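PDB 4MFZ: Dbv8 protein, which probably transfers long aliphatic acyl groups from acyl-CoA to an amine of glycopeptide antibiotics, as a GNAT-type N-acyltransferase. Local coordinates for residues 192-204 against 213-225. Sequence-based numbering, arbitrary orientation.
Sequences LVYRLGRLQYNLA and LGLHIPEVGGPLI. With MFK (decanoyl-CoA), chain B.
Strands 199-204 and 213-216 run antiparallel, their segment axes 155° apart, with Q200-H216 and N202-G214 as hydrogen-bonded pairs and Y201-L215 between them; Q200 N to H216 O is 3.0 Å. On the face toward helix 226-243, CE2 of Y201 meets CD1 of L215 at 3.5 Å, and CD2 of L199 touches both CG1 of I217 and CD1 of L224. Past H216 the chain (217-225) leaves the sheet and curls round the R198 guanidinium, with R195 bracing it from outside at V220 O. R198 has CG anti to its N (chi1 -174°) and a bend at chi2 that swings the guanidinium into the 218-222 loop. NH1 and NH2 grip P218 O end-on, with NH1 at 2.7 Å, while NE and NH2 take G222 O side-on, NE at 3.0 Å. Both carbonyls lie near the guanidinium plane, and V220 O sits over one face. R195, extended from CG to NE, gives NH1 and NH2 to V220 O, the closer being NH2 at 2.9 Å; its NE bonds G197 O within the turn 196-199, and CG of P218 sits over one face of the R195 guanidinium, toward its rim. Four bonds from R198 join P218 O and G222 O, carbonyls on two sides of the loop. As in other GNAT acyl-CoA sites, the backbone of I217 pairs with decanoyl-CoA like a further strand, N to the thioester oxygen OAL (2.8 Å) and O from NAF, while L224 N reaches the pyrophosphate oxygen OAX (2.7 Å). Charged donors thus hold loop carbonyls in place beside the acyl donor, and I217 N would polarise the thioester carbonyl.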
loop_
_atom_site.group_PDB
_atom_site.type_symbol
_atom_site.label_atom_id
_atom_site.label_comp_id
_atom_site.label_asym_id
_atom_site.label_seq_id
_atom_site.Cartn_x
_atom_site.Cartn_y
_atom_site.Cartn_z
ATOM N N LEU A 192 3.565 -2.909 10.312
ATOM C CA LEU A 192 3.402 -4.292 9.827
ATOM C C LEU A 192 3.949 -4.552 8.410
ATOM O O LEU A 192 3.755 -5.651 7.853
ATOM C CB LEU A 192 1.899 -4.661 9.823
ATOM C CG LEU A 192 1.347 -5.494 10.995
ATOM C CD1 LEU A 192 2.129 -5.276 12.268
ATOM C CD2 LEU A 192 -0.155 -5.314 11.268
ATOM N N VAL A 193 4.566 -3.541 7.807
ATOM C CA VAL A 193 5.185 -3.720 6.471
ATOM C C VAL A 193 6.590 -3.144 6.547
ATOM O O VAL A 193 6.779 -2.033 7.059
ATOM C CB VAL A 193 4.385 -3.014 5.326
ATOM C CG1 VAL A 193 5.033 -3.242 3.954
ATOM C CG2 VAL A 193 2.915 -3.488 5.286
ATOM N N TYR A 194 7.563 -3.896 6.045
ATOM C CA TYR A 194 8.976 -3.428 5.961
ATOM C C TYR A 194 9.490 -3.571 4.553
ATOM O O TYR A 194 9.273 -4.585 3.923
ATOM C CB TYR A 194 9.857 -4.178 6.995
ATOM C CG TYR A 194 9.316 -3.849 8.345
ATOM C CD1 TYR A 194 8.182 -4.524 8.859
ATOM C CD2 TYR A 194 9.812 -2.753 9.044
ATOM C CE1 TYR A 194 7.610 -4.126 10.076
ATOM C CE2 TYR A 194 9.261 -2.374 10.252
ATOM C CZ TYR A 194 8.178 -3.051 10.760
ATOM O OH TYR A 194 7.654 -2.594 11.948
ATOM N N ARG A 195 10.136 -2.531 4.043
ATOM C CA ARG A 195 10.793 -2.643 2.762
ATOM C C ARG A 195 12.269 -2.966 2.991
ATOM O O ARG A 195 12.959 -2.245 3.668
ATOM C CB ARG A 195 10.665 -1.350 1.959
ATOM C CG ARG A 195 11.513 -1.371 0.683
ATOM C CD ARG A 195 11.073 -0.346 -0.355
ATOM N NE ARG A 195 11.794 -0.588 -1.614
ATOM C CZ ARG A 195 11.460 -0.057 -2.789
ATOM N NH1 ARG A 195 10.400 0.760 -2.903
ATOM N NH2 ARG A 195 12.176 -0.351 -3.874
ATOM N N LEU A 196 12.744 -4.059 2.414
ATOM C CA LEU A 196 14.142 -4.417 2.566
ATOM C C LEU A 196 14.750 -4.452 1.171
ATOM O O LEU A 196 14.528 -5.389 0.417
ATOM C CB LEU A 196 14.325 -5.768 3.308
ATOM C CG LEU A 196 13.602 -6.128 4.618
ATOM C CD1 LEU A 196 13.841 -7.591 5.032
ATOM C CD2 LEU A 196 13.975 -5.173 5.747
ATOM N N GLY A 197 15.501 -3.416 0.832
ATOM C CA GLY A 197 16.041 -3.272 -0.522
ATOM C C GLY A 197 14.895 -3.105 -1.495
ATOM O O GLY A 197 14.056 -2.214 -1.305
ATOM N N ARG A 198 14.795 -3.999 -2.481
ATOM C CA ARG A 198 13.784 -3.871 -3.539
ATOM C C ARG A 198 12.383 -4.374 -3.167
ATOM O O ARG A 198 11.430 -4.065 -3.877
ATOM C CB ARG A 198 14.245 -4.591 -4.807
ATOM C CG ARG A 198 13.367 -4.432 -6.070
ATOM C CD ARG A 198 13.319 -2.992 -6.626
ATOM N NE ARG A 198 12.402 -2.809 -7.776
ATOM C CZ ARG A 198 11.067 -2.864 -7.689
ATOM N NH1 ARG A 198 10.477 -3.078 -6.509
ATOM N NH2 ARG A 198 10.303 -2.662 -8.765
ATOM N N LEU A 199 12.270 -5.185 -2.116
ATOM C CA LEU A 199 11.017 -5.893 -1.864
ATOM C C LEU A 199 10.398 -5.476 -0.545
ATOM O O LEU A 199 11.119 -5.040 0.364
ATOM C CB LEU A 199 11.252 -7.427 -1.868
ATOM C CG LEU A 199 11.959 -8.080 -3.062
ATOM C CD1 LEU A 199 11.956 -9.607 -2.927
ATOM C CD2 LEU A 199 11.334 -7.733 -4.398
ATOM N N GLN A 200 9.077 -5.639 -0.444
ATOM C CA GLN A 200 8.325 -5.353 0.797
ATOM C C GLN A 200 7.748 -6.647 1.418
ATOM O O GLN A 200 7.369 -7.577 0.715
ATOM C CB GLN A 200 7.157 -4.388 0.541
ATOM C CG GLN A 200 7.505 -2.915 0.281
ATOM C CD GLN A 200 6.293 -2.119 -0.203
ATOM O OE1 GLN A 200 5.367 -2.679 -0.792
ATOM N NE2 GLN A 200 6.304 -0.810 0.016
ATOM N N TYR A 201 7.692 -6.702 2.738
ATOM C CA TYR A 201 7.216 -7.899 3.409
ATOM C C TYR A 201 6.229 -7.445 4.461
ATOM O O TYR A 201 6.535 -6.521 5.217
ATOM C CB TYR A 201 8.374 -8.611 4.110
ATOM C CG TYR A 201 9.492 -8.991 3.181
ATOM C CD1 TYR A 201 10.551 -8.104 2.933
ATOM C CD2 TYR A 201 9.485 -10.233 2.530
ATOM C CE1 TYR A 201 11.571 -8.448 2.045
ATOM C CE2 TYR A 201 10.510 -10.588 1.656
ATOM C CZ TYR A 201 11.547 -9.698 1.421
ATOM O OH TYR A 201 12.546 -10.067 0.545
ATOM N N ASN A 202 5.062 -8.081 4.521
ATOM C CA ASN A 202 4.165 -7.812 5.634
ATOM C C ASN A 202 3.981 -9.022 6.550
ATOM O O ASN A 202 3.934 -10.152 6.104
ATOM C CB ASN A 202 2.831 -7.232 5.185
ATOM C CG ASN A 202 1.990 -8.218 4.440
ATOM O OD1 ASN A 202 2.321 -8.604 3.311
ATOM N ND2 ASN A 202 0.858 -8.605 5.040
ATOM N N LEU A 203 3.914 -8.745 7.837
ATOM C CA LEU A 203 3.794 -9.767 8.838
ATOM C C LEU A 203 2.335 -10.183 8.850
ATOM O O LEU A 203 1.505 -9.450 9.362
ATOM C CB LEU A 203 4.189 -9.173 10.188
ATOM C CG LEU A 203 5.645 -8.710 10.321
ATOM C CD1 LEU A 203 5.742 -7.444 11.149
ATOM C CD2 LEU A 203 6.534 -9.798 10.925
ATOM N N ALA A 204 2.035 -11.346 8.286
ATOM C CA ALA A 204 0.653 -11.818 8.150
ATOM C C ALA A 204 0.408 -13.120 8.930
ATOM O O ALA A 204 1.333 -13.681 9.509
ATOM C CB ALA A 204 0.318 -12.009 6.672
ATOM N N LEU A 213 4.905 -14.477 5.722
ATOM C CA LEU A 213 5.281 -13.165 5.199
ATOM C C LEU A 213 4.548 -12.899 3.899
ATOM O O LEU A 213 4.669 -13.683 2.964
ATOM C CB LEU A 213 6.792 -13.054 4.946
ATOM C CG LEU A 213 7.811 -13.032 6.095
ATOM C CD1 LEU A 213 9.168 -12.690 5.501
ATOM C CD2 LEU A 213 7.448 -12.052 7.201
ATOM N N GLY A 214 3.778 -11.819 3.824
ATOM C CA GLY A 214 3.207 -11.425 2.541
ATOM C C GLY A 214 4.325 -10.713 1.789
ATOM O O GLY A 214 4.966 -9.840 2.353
ATOM N N LEU A 215 4.600 -11.115 0.554
ATOM C CA LEU A 215 5.680 -10.502 -0.217
ATOM C C LEU A 215 5.048 -9.635 -1.281
ATOM O O LEU A 215 4.112 -10.078 -1.919
ATOM C CB LEU A 215 6.615 -11.572 -0.833
ATOM C CG LEU A 215 7.933 -11.079 -1.462
ATOM C CD1 LEU A 215 9.094 -12.025 -1.217
ATOM C CD2 LEU A 215 7.756 -10.823 -2.951
ATOM N N HIS A 216 5.522 -8.385 -1.427
ATOM C CA HIS A 216 4.999 -7.434 -2.422
ATOM C C HIS A 216 6.125 -6.741 -3.167
ATOM O O HIS A 216 7.151 -6.358 -2.561
ATOM C CB HIS A 216 4.077 -6.406 -1.774
ATOM C CG HIS A 216 2.836 -7.016 -1.151
ATOM N ND1 HIS A 216 1.599 -6.854 -1.674
ATOM C CD2 HIS A 216 2.681 -7.861 -0.035
ATOM C CE1 HIS A 216 0.691 -7.527 -0.917
ATOM N NE2 HIS A 216 1.359 -8.152 0.082
ATOM N N ILE A 217 5.960 -6.594 -4.481
ATOM C CA ILE A 217 6.953 -5.897 -5.322
ATOM C C ILE A 217 6.462 -4.483 -5.631
ATOM O O ILE A 217 5.513 -4.311 -6.408
ATOM C CB ILE A 217 7.285 -6.652 -6.624
ATOM C CG1 ILE A 217 7.855 -8.041 -6.292
ATOM C CG2 ILE A 217 8.275 -5.848 -7.469
ATOM C CD1 ILE A 217 7.938 -8.984 -7.472
ATOM N N PRO A 218 7.072 -3.469 -4.993
ATOM C CA PRO A 218 6.540 -2.141 -5.284
ATOM C C PRO A 218 7.023 -1.697 -6.640
ATOM O O PRO A 218 7.941 -2.313 -7.226
ATOM C CB PRO A 218 7.099 -1.245 -4.165
ATOM C CG PRO A 218 8.236 -2.006 -3.565
ATOM C CD PRO A 218 8.178 -3.450 -4.024
ATOM N N GLU A 219 6.349 -0.674 -7.154
ATOM C CA GLU A 219 6.649 -0.125 -8.463
ATOM C C GLU A 219 7.953 0.643 -8.505
ATOM O O GLU A 219 8.687 0.523 -9.478
ATOM C CB GLU A 219 5.541 0.803 -8.897
ATOM C CG GLU A 219 5.861 1.468 -10.206
ATOM C CD GLU A 219 4.704 1.349 -11.137
ATOM O OE1 GLU A 219 3.567 1.604 -10.669
ATOM O OE2 GLU A 219 4.938 0.981 -12.307
ATOM N N VAL A 220 8.209 1.440 -7.462
ATOM C CA VAL A 220 9.414 2.278 -7.366
ATOM C C VAL A 220 10.620 1.359 -7.082
ATOM O O VAL A 220 10.585 0.548 -6.148
ATOM C CB VAL A 220 9.279 3.364 -6.245
ATOM C CG1 VAL A 220 10.609 4.077 -5.982
ATOM C CG2 VAL A 220 8.245 4.419 -6.630
ATOM N N GLY A 221 11.662 1.473 -7.894
ATOM C CA GLY A 221 12.879 0.727 -7.662
ATOM C C GLY A 221 13.499 0.115 -8.902
ATOM O O GLY A 221 14.563 -0.461 -8.820
ATOM N N GLY A 222 12.819 0.213 -10.040
ATOM C CA GLY A 222 13.335 -0.306 -11.317
ATOM C C GLY A 222 13.153 -1.822 -11.533
ATOM O O GLY A 222 12.517 -2.508 -10.720
ATOM N N PRO A 223 13.724 -2.346 -12.634
ATOM C CA PRO A 223 13.556 -3.734 -13.020
ATOM C C PRO A 223 14.045 -4.686 -11.939
ATOM O O PRO A 223 15.010 -4.385 -11.224
ATOM C CB PRO A 223 14.444 -3.904 -14.276
ATOM C CG PRO A 223 14.964 -2.568 -14.629
ATOM C CD PRO A 223 14.639 -1.592 -13.523
ATOM N N LEU A 224 13.421 -5.847 -11.864
ATOM C CA LEU A 224 13.762 -6.819 -10.839
ATOM C C LEU A 224 14.976 -7.664 -11.242
ATOM O O LEU A 224 14.842 -8.857 -11.476
ATOM C CB LEU A 224 12.538 -7.695 -10.607
ATOM C CG LEU A 224 12.493 -8.608 -9.392
ATOM C CD1 LEU A 224 12.566 -7.822 -8.082
ATOM C CD2 LEU A 224 11.205 -9.415 -9.478
ATOM N N ILE A 225 16.167 -7.079 -11.328
ATOM C CA ILE A 225 17.327 -7.913 -11.633
ATOM C C ILE A 225 17.536 -8.941 -10.503
ATOM O O ILE A 225 17.283 -8.660 -9.317
ATOM C CB ILE A 225 18.638 -7.129 -11.943
ATOM C CG1 ILE A 225 19.190 -6.411 -10.704
ATOM C CG2 ILE A 225 18.443 -6.191 -13.149
ATOM C CD1 ILE A 225 20.537 -5.730 -10.933
HETATM C CCG MFK B . 9.341 -12.713 -10.183
HETATM C CCF MFK B . 9.361 -13.649 -8.976
HETATM C CCE MFK B . 8.449 -13.100 -7.901
HETATM C CCD MFK B . 7.032 -13.498 -8.233
HETATM C CCC MFK B . 6.221 -13.461 -6.952
HETATM C CCB MFK B . 5.149 -12.404 -7.052
HETATM C CCA MFK B . 4.164 -12.645 -5.921
HETATM C CBZ MFK B . 4.240 -11.459 -4.973
HETATM C CAK MFK B . 2.942 -10.677 -5.039
HETATM C CAJ MFK B . 3.216 -9.260 -5.562
HETATM O OAL MFK B . 4.263 -8.657 -5.306
HETATM S SAI MFK B . 1.899 -8.601 -6.512
HETATM C CAH MFK B . 2.571 -6.973 -7.054
HETATM C CAG MFK B . 3.639 -7.111 -8.144
HETATM N NAF MFK B . 4.148 -5.756 -8.410
HETATM C CAE MFK B . 4.072 -5.168 -9.618
HETATM O OAM MFK B . 3.621 -5.712 -10.623
HETATM C CAD MFK B . 4.649 -3.737 -9.679
HETATM C CAC MFK B . 4.731 -3.264 -11.144
HETATM N NAB MFK B . 5.547 -4.194 -11.951
HETATM C CAA MFK B . 6.835 -3.895 -12.176
HETATM O OAO MFK B . 7.374 -2.871 -11.730
HETATM C CAN MFK B . 7.623 -4.870 -13.063
HETATM O OAU MFK B . 6.733 -5.787 -13.741
HETATM C CAP MFK B . 8.726 -5.636 -12.300
HETATM C CAR MFK B . 8.107 -6.405 -11.143
HETATM C CAS MFK B . 9.804 -4.716 -11.736
HETATM C CAQ MFK B . 9.388 -6.625 -13.255
HETATM O OAT MFK B . 9.937 -5.888 -14.326
HETATM P PAV MFK B . 11.254 -6.366 -15.124
HETATM O OAX MFK B . 12.354 -6.674 -14.197
HETATM O OAW MFK B . 11.493 -5.390 -16.226
HETATM O OAY MFK B . 10.637 -7.735 -15.706
HETATM P PAZ MFK B . 11.171 -8.598 -16.949
HETATM O OBA MFK B . 10.473 -10.005 -16.802
HETATM O OBB MFK B . 12.642 -8.733 -17.005
HETATM O "O5'" MFK B . 10.427 -7.991 -18.242
HETATM C "C5'" MFK B . 10.579 -8.510 -19.544
HETATM C "C4'" MFK B . 9.790 -7.601 -20.493
HETATM O "O4'" MFK B . 8.488 -7.130 -19.967
HETATM C "C3'" MFK B . 10.547 -6.326 -20.780
HETATM O "O3'" MFK B . 10.190 -5.911 -22.098
HETATM P PBV MFK B . 11.365 -5.426 -23.105
HETATM O OBW MFK B . 11.752 -4.010 -22.508
HETATM O OBY MFK B . 10.609 -5.260 -24.533
HETATM O OBX MFK B . 12.575 -6.245 -23.124
HETATM C "C2'" MFK B . 9.963 -5.385 -19.722
HETATM O "O2'" MFK B . 10.157 -4.013 -20.010
HETATM C "C1'" MFK B . 8.500 -5.703 -19.798
HETATM N N9 MFK B . 7.804 -5.338 -18.536
HETATM C C8 MFK B . 7.864 -6.000 -17.375
HETATM N N7 MFK B . 7.087 -5.353 -16.496
HETATM C C5 MFK B . 6.503 -4.325 -17.131
HETATM C C4 MFK B . 6.957 -4.326 -18.389
HETATM N N3 MFK B . 6.509 -3.423 -19.274
HETATM C C2 MFK B . 5.602 -2.295 -18.938
HETATM N N1 MFK B . 5.182 -2.400 -17.526
HETATM C C6 MFK B . 5.631 -3.378 -16.726
HETATM N N6 MFK B . 5.209 -3.427 -15.465
HETATM O O HOH W 1 9.471 -1.325 -11.431
#